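Tryptophanyl-tRNA synthetase (PDB 2EL7) probably catalyses the ATP-dependent attachment of tryptophan to tRNA(Trp), working as a homodimer. Local coordinates at residues A135-I139 against Y140-T144; V145-E149 against D150-H154; I155-T158 against R159-R163. All coordinates share one frame; numbering follows the deposited sequence.

Interaction 1 of 3, residues A135-I139 against Y140-T144; sequences ADILI and YKADT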
loop_
_atom_site.group_PDB
_atom_site.type_symbol
_atom_site.label_atom_id
_atom_site.label_comp_id
_atom_site.label_asym_id
_atom_site.label_seq_id
_atom_site.Cartn_x
_atom_site.Cartn_y
_atom_site.Cartn_z
ATOM N N ALA A 135 -7.706 0.384 6.446
ATOM C CA ALA A 135 -7.894 -0.803 5.612
ATOM C C ALA A 135 -7.886 -2.052 6.470
ATOM O O ALA A 135 -8.547 -3.022 6.176
ATOM C CB ALA A 135 -6.807 -0.876 4.584
ATOM N N ASP A 136 -7.114 -2.017 7.541
ATOM C CA ASP A 136 -7.033 -3.144 8.456
ATOM C C ASP A 136 -8.412 -3.280 9.126
ATOM O O ASP A 136 -8.943 -4.375 9.251
ATOM C CB ASP A 136 -5.930 -2.863 9.489
ATOM C CG ASP A 136 -5.070 -4.083 9.801
ATOM O OD1 ASP A 136 -5.127 -5.092 9.052
ATOM O OD2 ASP A 136 -4.322 -4.010 10.812
ATOM N N ILE A 137 -8.989 -2.156 9.534
ATOM C CA ILE A 137 -10.290 -2.149 10.181
ATOM C C ILE A 137 -11.421 -2.564 9.225
ATOM O O ILE A 137 -12.235 -3.440 9.553
ATOM C CB ILE A 137 -10.631 -0.739 10.772
ATOM C CG1 ILE A 137 -9.676 -0.400 11.920
ATOM C CG2 ILE A 137 -12.078 -0.706 11.259
ATOM C CD1 ILE A 137 -9.927 0.954 12.547
ATOM N N LEU A 138 -11.454 -1.970 8.035
ATOM C CA LEU A 138 -12.519 -2.301 7.112
ATOM C C LEU A 138 -12.397 -3.613 6.312
ATOM O O LEU A 138 -13.421 -4.192 5.898
ATOM C CB LEU A 138 -12.762 -1.109 6.193
ATOM C CG LEU A 138 -13.017 0.180 6.997
ATOM C CD1 LEU A 138 -13.182 1.383 6.047
ATOM C CD2 LEU A 138 -14.243 0.007 7.893
ATOM N N ILE A 139 -11.176 -4.105 6.094
ATOM C CA ILE A 139 -11.023 -5.357 5.336
ATOM C C ILE A 139 -11.746 -6.510 6.060
ATOM O O ILE A 139 -12.158 -7.497 5.426
ATOM C CB ILE A 139 -9.553 -5.758 5.193
ATOM C CG1 ILE A 139 -9.403 -6.807 4.099
ATOM C CG2 ILE A 139 -9.043 -6.394 6.503
ATOM C CD1 ILE A 139 -9.115 -6.255 2.766
ATOM N N TYR A 140 -11.885 -6.371 7.383
ATOM C CA TYR A 140 -12.516 -7.370 8.241
ATOM C C TYR A 140 -13.921 -6.942 8.656
ATOM O O TYR A 140 -14.572 -7.615 9.479
ATOM C CB TYR A 140 -11.675 -7.603 9.512
ATOM C CG TYR A 140 -10.248 -8.052 9.257
ATOM C CD1 TYR A 140 -9.159 -7.293 9.710
ATOM C CD2 TYR A 140 -9.987 -9.190 8.507
ATOM C CE1 TYR A 140 -7.855 -7.661 9.398
ATOM C CE2 TYR A 140 -8.708 -9.563 8.195
ATOM C CZ TYR A 140 -7.636 -8.795 8.626
ATOM O OH TYR A 140 -6.373 -9.121 8.170
ATOM N N LYS A 141 -14.377 -5.822 8.092
ATOM C CA LYS A 141 -15.697 -5.282 8.386
ATOM C C LYS A 141 -15.925 -5.148 9.881
ATOM O O LYS A 141 -17.026 -5.389 10.354
ATOM C CB LYS A 141 -16.793 -6.181 7.803
ATOM C CG LYS A 141 -17.458 -5.680 6.516
ATOM C CD LYS A 141 -16.684 -6.051 5.273
ATOM C CE LYS A 141 -17.383 -5.606 3.974
ATOM N NZ LYS A 141 -18.527 -6.449 3.528
ATOM N N ALA A 142 -14.894 -4.795 10.631
ATOM C CA ALA A 142 -15.058 -4.615 12.078
ATOM C C ALA A 142 -15.878 -3.348 12.300
ATOM O O ALA A 142 -15.674 -2.361 11.615
ATOM C CB ALA A 142 -13.675 -4.476 12.796
ATOM N N ASP A 143 -16.785 -3.361 13.265
ATOM C CA ASP A 143 -17.603 -2.177 13.525
ATOM C C ASP A 143 -17.219 -1.499 14.835
ATOM O O ASP A 143 -17.740 -0.443 15.172
ATOM C CB ASP A 143 -19.097 -2.553 13.546
ATOM C CG ASP A 143 -19.437 -3.527 14.664
ATOM O OD1 ASP A 143 -19.934 -4.631 14.386
ATOM O OD2 ASP A 143 -19.203 -3.191 15.834
ATOM N N THR A 144 -16.303 -2.097 15.582
ATOM C CA THR A 144 -15.896 -1.499 16.838
ATOM C C THR A 144 -14.397 -1.624 16.999
ATOM O O THR A 144 -13.787 -2.639 16.637
ATOM C CB THR A 144 -16.603 -2.174 18.014
ATOM O OG1 THR A 144 -18.021 -2.104 17.806
ATOM C CG2 THR A 144 -16.260 -1.475 19.332
HETATM O O HOH W 1 -4.295 -7.433 8.596
#
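Ile139 lays its CG2 methyl over one face of the Tyr140 ring in a CH-pi contact whose exact closeness is doubtful. Asp136 and Tyr140 run side by side in the same direction, with carboxylate and ring planes 50° apart. The tyrosine CG is anti to its carbonyl carbon (chi1 -58°), which carries the ring back along the helix beside the aspartate. A water joins their ends. It donates to Asp136 OD1 at 2.5 Å and lies 2.7 Å from Tyr140 OH, in the plane of the ring. Asp136 is predicted to bind the L-tryptophan substrate, so Tyr140 probably helps to position it through this water. Phe82 meets the tyrosine edge-to-face. The backbone here forms a Schellman motif that ends helix 124-139, with Lys141 at positive phi as the C-prime residue. Ala142 N bonds Ile137 O at 3.2 Å, almost in line with the carbonyl. Lys141 N bonds Leu138 O at 2.9 Å, from above the carbonyl plane. Beyond this turn the packing is looser. Ala142 CB lies 3.7 Å from Ile137 O and meets Ile137 CG2 more loosely. Lys141 is partly exposed. Its CD passes 3.8 Å from Leu138 O, and the bent chain brings NZ to a salt bridge with Glu320 of helix 296-324.

Interaction 2 of 3, residues V145-E149 against D150-H154; sequences VPVGE and DQVQH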
loop_
_atom_site.group_PDB
_atom_site.type_symbol
_atom_site.label_atom_id
_atom_site.label_comp_id
_atom_site.label_asym_id
_atom_site.label_seq_id
_atom_site.Cartn_x
_atom_site.Cartn_y
_atom_site.Cartn_z
ATOM N N VAL A 145 -13.792 -0.586 17.545
ATOM C CA VAL A 145 -12.367 -0.599 17.717
ATOM C C VAL A 145 -11.993 0.018 19.044
ATOM O O VAL A 145 -12.234 1.193 19.259
ATOM C CB VAL A 145 -11.675 0.188 16.598
ATOM C CG1 VAL A 145 -10.146 0.066 16.745
ATOM C CG2 VAL A 145 -12.113 -0.333 15.228
ATOM N N PRO A 146 -11.412 -0.768 19.960
ATOM C CA PRO A 146 -11.025 -0.197 21.253
ATOM C C PRO A 146 -9.782 0.652 21.090
ATOM O O PRO A 146 -8.815 0.219 20.476
ATOM C CB PRO A 146 -10.780 -1.424 22.119
ATOM C CG PRO A 146 -10.308 -2.435 21.138
ATOM C CD PRO A 146 -11.230 -2.230 19.953
ATOM N N VAL A 147 -9.825 1.871 21.622
ATOM C CA VAL A 147 -8.703 2.808 21.526
ATOM C C VAL A 147 -8.637 3.768 22.729
ATOM O O VAL A 147 -9.643 3.988 23.418
ATOM C CB VAL A 147 -8.826 3.685 20.261
ATOM C CG1 VAL A 147 -8.745 2.832 18.999
ATOM C CG2 VAL A 147 -10.142 4.450 20.314
ATOM N N GLY A 148 -7.452 4.340 22.959
ATOM C CA GLY A 148 -7.268 5.302 24.034
ATOM C C GLY A 148 -7.948 6.586 23.609
ATOM O O GLY A 148 -8.230 6.767 22.431
ATOM N N GLU A 149 -8.215 7.492 24.537
ATOM C CA GLU A 149 -8.897 8.728 24.166
ATOM C C GLU A 149 -8.151 9.599 23.151
ATOM O O GLU A 149 -8.762 10.348 22.397
ATOM C CB GLU A 149 -9.241 9.547 25.420
ATOM C CG GLU A 149 -8.230 9.439 26.557
ATOM C CD GLU A 149 -8.580 10.343 27.740
ATOM O OE1 GLU A 149 -7.907 10.244 28.795
ATOM O OE2 GLU A 149 -9.526 11.156 27.609
ATOM N N ASP A 150 -6.833 9.495 23.110
ATOM C CA ASP A 150 -6.075 10.300 22.168
ATOM C C ASP A 150 -5.816 9.555 20.866
ATOM O O ASP A 150 -4.818 9.813 20.196
ATOM C CB ASP A 150 -4.741 10.728 22.793
ATOM C CG ASP A 150 -3.946 9.548 23.342
ATOM O OD1 ASP A 150 -2.786 9.759 23.773
ATOM O OD2 ASP A 150 -4.481 8.412 23.348
ATOM N N GLN A 151 -6.699 8.630 20.502
ATOM C CA GLN A 151 -6.504 7.876 19.262
ATOM C C GLN A 151 -7.789 7.667 18.512
ATOM O O GLN A 151 -7.920 6.741 17.716
ATOM C CB GLN A 151 -5.887 6.526 19.552
ATOM C CG GLN A 151 -4.661 6.647 20.378
ATOM C CD GLN A 151 -3.888 5.386 20.378
ATOM O OE1 GLN A 151 -4.380 4.348 20.823
ATOM N NE2 GLN A 151 -2.661 5.450 19.859
ATOM N N VAL A 152 -8.733 8.548 18.783
ATOM C CA VAL A 152 -10.025 8.510 18.161
ATOM C C VAL A 152 -9.951 9.008 16.710
ATOM O O VAL A 152 -10.657 8.488 15.841
ATOM C CB VAL A 152 -11.003 9.355 19.006
ATOM C CG1 VAL A 152 -12.320 9.565 18.277
ATOM C CG2 VAL A 152 -11.255 8.640 20.314
ATOM N N GLN A 153 -9.081 9.991 16.446
ATOM C CA GLN A 153 -8.932 10.559 15.099
ATOM C C GLN A 153 -8.865 9.551 13.958
ATOM O O GLN A 153 -9.514 9.745 12.925
ATOM C CB GLN A 153 -7.700 11.472 15.010
ATOM C CG GLN A 153 -8.009 12.937 15.200
ATOM C CD GLN A 153 -7.057 13.870 14.455
ATOM O OE1 GLN A 153 -5.836 13.794 14.607
ATOM N NE2 GLN A 153 -7.622 14.761 13.647
ATOM N N HIS A 154 -8.096 8.473 14.123
ATOM C CA HIS A 154 -8.017 7.516 13.032
ATOM C C HIS A 154 -9.306 6.706 12.878
ATOM O O HIS A 154 -9.565 6.146 11.816
ATOM C CB HIS A 154 -6.762 6.612 13.147
ATOM C CG HIS A 154 -6.881 5.468 14.115
ATOM N ND1 HIS A 154 -6.777 5.626 15.484
ATOM C CD2 HIS A 154 -6.989 4.137 13.900
ATOM C CE1 HIS A 154 -6.803 4.438 16.066
ATOM N NE2 HIS A 154 -6.930 3.519 15.124
#
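Val147 meets Gln151 and Val152 of the following turn and His154 at the start of the helix, and these make up the apolar part of the contact. Its CG1 methyl reaches CE1 of the His154 imidazole at 3.9 Å. The two side chains approach from opposite directions, and the methyl comes to the ring obliquely. The other branch, CG2, lies 4.3 Å from Val152 CG2. Val147 CB sits 4.1 Å from Gln151 CB, so the valine rests against the start of the glutamine chain. With chi1 at -64°, CG1 is beside the backbone N and CG2 between N and the carbonyl carbon, which sends one methyl to the histidine and the other to Val152.

The polar part is mostly backbone. Gln151 N donates to Gly148 O at 3.1 Å, with a bent N-H...O angle of 137° and the donor above the carbonyl plane. This bond closes the turn that leads toward the helix. His154 ND1 gives a weak bond to Gln151 O at 2.7 Å, which would favour one rotation of the ring. The Val152 CG2 methyl makes a van der Waals contact with a backbone oxygen, Glu149 O, at 3.7 Å.

The charged part is loose. The carboxylates of Glu149 and Asp150 are exposed and do not touch each other, and the glutamate is poorly ordered. Gly148, Glu149 and Asp150 are predicted to bind ATP, and the side chain of Asp150 lies about 6 Å from that of Lys195 of the predicted KMSKS motif.

The turn links strand 144-146 to helix 153-169 in a beta-alpha-beta unit completed by strand 177-179. Val147 is backbone-bonded to Leu179, while His154 touches Gln133 of helix 124-139.

Interaction 3 of 3, residues I155-T158 against R159-R163; sequences IELT and REIAR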
loop_
_atom_site.group_PDB
_atom_site.type_symbol
_atom_site.label_atom_id
_atom_site.label_comp_id
_atom_site.label_asym_id
_atom_site.label_seq_id
_atom_site.Cartn_x
_atom_site.Cartn_y
_atom_site.Cartn_z
ATOM N N ILE A 155 -10.130 6.635 13.914
ATOM C CA ILE A 155 -11.387 5.929 13.719
ATOM C C ILE A 155 -12.292 6.869 12.920
ATOM O O ILE A 155 -13.068 6.415 12.087
ATOM C CB ILE A 155 -12.090 5.511 15.041
ATOM C CG1 ILE A 155 -11.450 4.261 15.655
ATOM C CG2 ILE A 155 -13.465 5.001 14.731
ATOM C CD1 ILE A 155 -9.973 4.091 15.487
ATOM N N GLU A 156 -12.199 8.175 13.159
ATOM C CA GLU A 156 -13.005 9.129 12.394
ATOM C C GLU A 156 -12.589 9.125 10.916
ATOM O O GLU A 156 -13.437 9.224 10.029
ATOM C CB GLU A 156 -12.890 10.543 12.984
ATOM C CG GLU A 156 -13.677 10.691 14.299
ATOM C CD GLU A 156 -13.292 11.926 15.155
ATOM O OE1 GLU A 156 -13.934 12.110 16.228
ATOM O OE2 GLU A 156 -12.366 12.698 14.771
ATOM N N LEU A 157 -11.293 8.996 10.645
ATOM C CA LEU A 157 -10.829 8.957 9.265
ATOM C C LEU A 157 -11.428 7.737 8.598
ATOM O O LEU A 157 -11.902 7.808 7.461
ATOM C CB LEU A 157 -9.296 8.870 9.202
ATOM C CG LEU A 157 -8.694 8.718 7.793
ATOM C CD1 LEU A 157 -8.852 10.027 7.035
ATOM C CD2 LEU A 157 -7.227 8.305 7.866
ATOM N N THR A 158 -11.412 6.615 9.308
ATOM C CA THR A 158 -11.947 5.359 8.795
ATOM C C THR A 158 -13.424 5.464 8.414
ATOM O O THR A 158 -13.827 4.947 7.352
ATOM C CB THR A 158 -11.750 4.239 9.827
ATOM O OG1 THR A 158 -10.363 4.187 10.187
ATOM C CG2 THR A 158 -12.161 2.869 9.265
ATOM N N ARG A 159 -14.235 6.132 9.240
ATOM C CA ARG A 159 -15.662 6.271 8.919
ATOM C C ARG A 159 -15.808 7.170 7.696
ATOM O O ARG A 159 -16.608 6.896 6.812
ATOM C CB ARG A 159 -16.486 6.865 10.084
ATOM C CG ARG A 159 -16.562 6.019 11.352
ATOM C CD ARG A 159 -17.658 6.535 12.311
ATOM N NE ARG A 159 -17.325 7.834 12.873
ATOM C CZ ARG A 159 -16.729 8.016 14.045
ATOM N NH1 ARG A 159 -16.455 9.250 14.462
ATOM N NH2 ARG A 159 -16.430 6.975 14.818
ATOM N N GLU A 160 -15.031 8.240 7.637
ATOM C CA GLU A 160 -15.104 9.126 6.489
ATOM C C GLU A 160 -14.828 8.346 5.206
ATOM O O GLU A 160 -15.530 8.521 4.220
ATOM C CB GLU A 160 -14.117 10.302 6.643
ATOM C CG GLU A 160 -14.717 11.504 7.409
ATOM C CD GLU A 160 -13.676 12.525 7.879
ATOM O OE1 GLU A 160 -14.024 13.409 8.698
ATOM O OE2 GLU A 160 -12.510 12.448 7.438
ATOM N N ILE A 161 -13.814 7.482 5.240
ATOM C CA ILE A 161 -13.431 6.668 4.095
ATOM C C ILE A 161 -14.520 5.657 3.758
ATOM O O ILE A 161 -14.781 5.382 2.593
ATOM C CB ILE A 161 -12.065 5.920 4.365
ATOM C CG1 ILE A 161 -10.912 6.936 4.386
ATOM C CG2 ILE A 161 -11.793 4.872 3.290
ATOM C CD1 ILE A 161 -9.601 6.346 4.739
ATOM N N ALA A 162 -15.171 5.113 4.775
ATOM C CA ALA A 162 -16.220 4.150 4.531
ATOM C C ALA A 162 -17.377 4.834 3.823
ATOM O O ALA A 162 -17.916 4.315 2.835
ATOM C CB ALA A 162 -16.683 3.547 5.834
ATOM N N ARG A 163 -17.764 6.002 4.325
ATOM C CA ARG A 163 -18.856 6.742 3.716
ATOM C C ARG A 163 -18.521 7.087 2.280
ATOM O O ARG A 163 -19.353 6.898 1.388
ATOM C CB ARG A 163 -19.168 8.020 4.498
ATOM C CG ARG A 163 -19.788 7.761 5.872
ATOM C CD ARG A 163 -20.526 8.987 6.391
ATOM N NE ARG A 163 -19.620 10.074 6.687
ATOM C CZ ARG A 163 -18.956 10.185 7.830
ATOM N NH1 ARG A 163 -19.121 9.265 8.771
ATOM N NH2 ARG A 163 -18.118 11.202 8.024
#
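Helix 153-169 is the crossover helix of a beta-alpha-beta unit between the parallel strands 144-146 and 177-179, and this contact is one stretch of its length. Regular i to i+4 backbone bonds hold it, among them Arg159 N to Ile155 O at 3.1 Å and Ile161 N to Leu157 O at 2.9 Å.

Arg159 makes the largest side-chain contribution. Its CG is anti to the carbonyl carbon (chi1 -64°), and a bend at chi3 folds the guanidinium back over the preceding turn. One face of that group lies over Glu156 CA and Ile155 O, both offset toward its rim. The guanidinium also passes over the Glu156 side chain at CG, though the exact closeness there is doubtful. NH2 sits 3.6 Å from the Ile155 CG2 methyl. The Glu156 carboxylate is turned 66° from the guanidinium plane, and its OE1 stays 4.2 Å from Arg159 NH1, beyond a salt bridge. The opposite charges probably still attract weakly. NH2 has a firmer partner in Pro176 O, just before strand 177-179. With an alanine here, the Pro176 carbonyl would probably lose this donor, and a gap is likely to open beside Ile155 CG2.

Glu160 is partly exposed. It runs beside the Glu156 carbonyl, its CG 3.7 Å from Glu156 O. The Thr158 hydroxyl is hydrogen-bonded to the carbonyl of His154, one turn back.

Leu157, Ile161 and the Thr158 methyl give the contact its apolar part. The methyl packs against helix 124-139. Ile161 CG1 lies 3.3 Å from Leu157 O, over the turn before it. The Leu157 and Ile161 side chains cross at a slant, with Leu157 CG 4.0 Å from Ile161 CD1.

Overall arrangement
The three contacts follow one another along the chain and meet in one apolar patch. Interactions 1 and 3 have centres about 11 Å apart. Between them, Leu138 CG packs on Thr158 CG2 at 3.6 Å, which brings the end of helix 124-139 against helix 153-169. Ile137 CD1 also touches Val145 CG2 of interaction 2, at 3.7 Å. Interactions 2 and 3 share helix 153-169, and Val147 CG1 lies 3.9 Å from Ile155 CD1. The packing thus connects two predicted parts of the active site, tryptophan-binding Asp136 in interaction 1 and ATP-binding residues 148-150 in interaction 2. The side chain of Thr158 in interaction 3 is about 8 Å from that of Asp136.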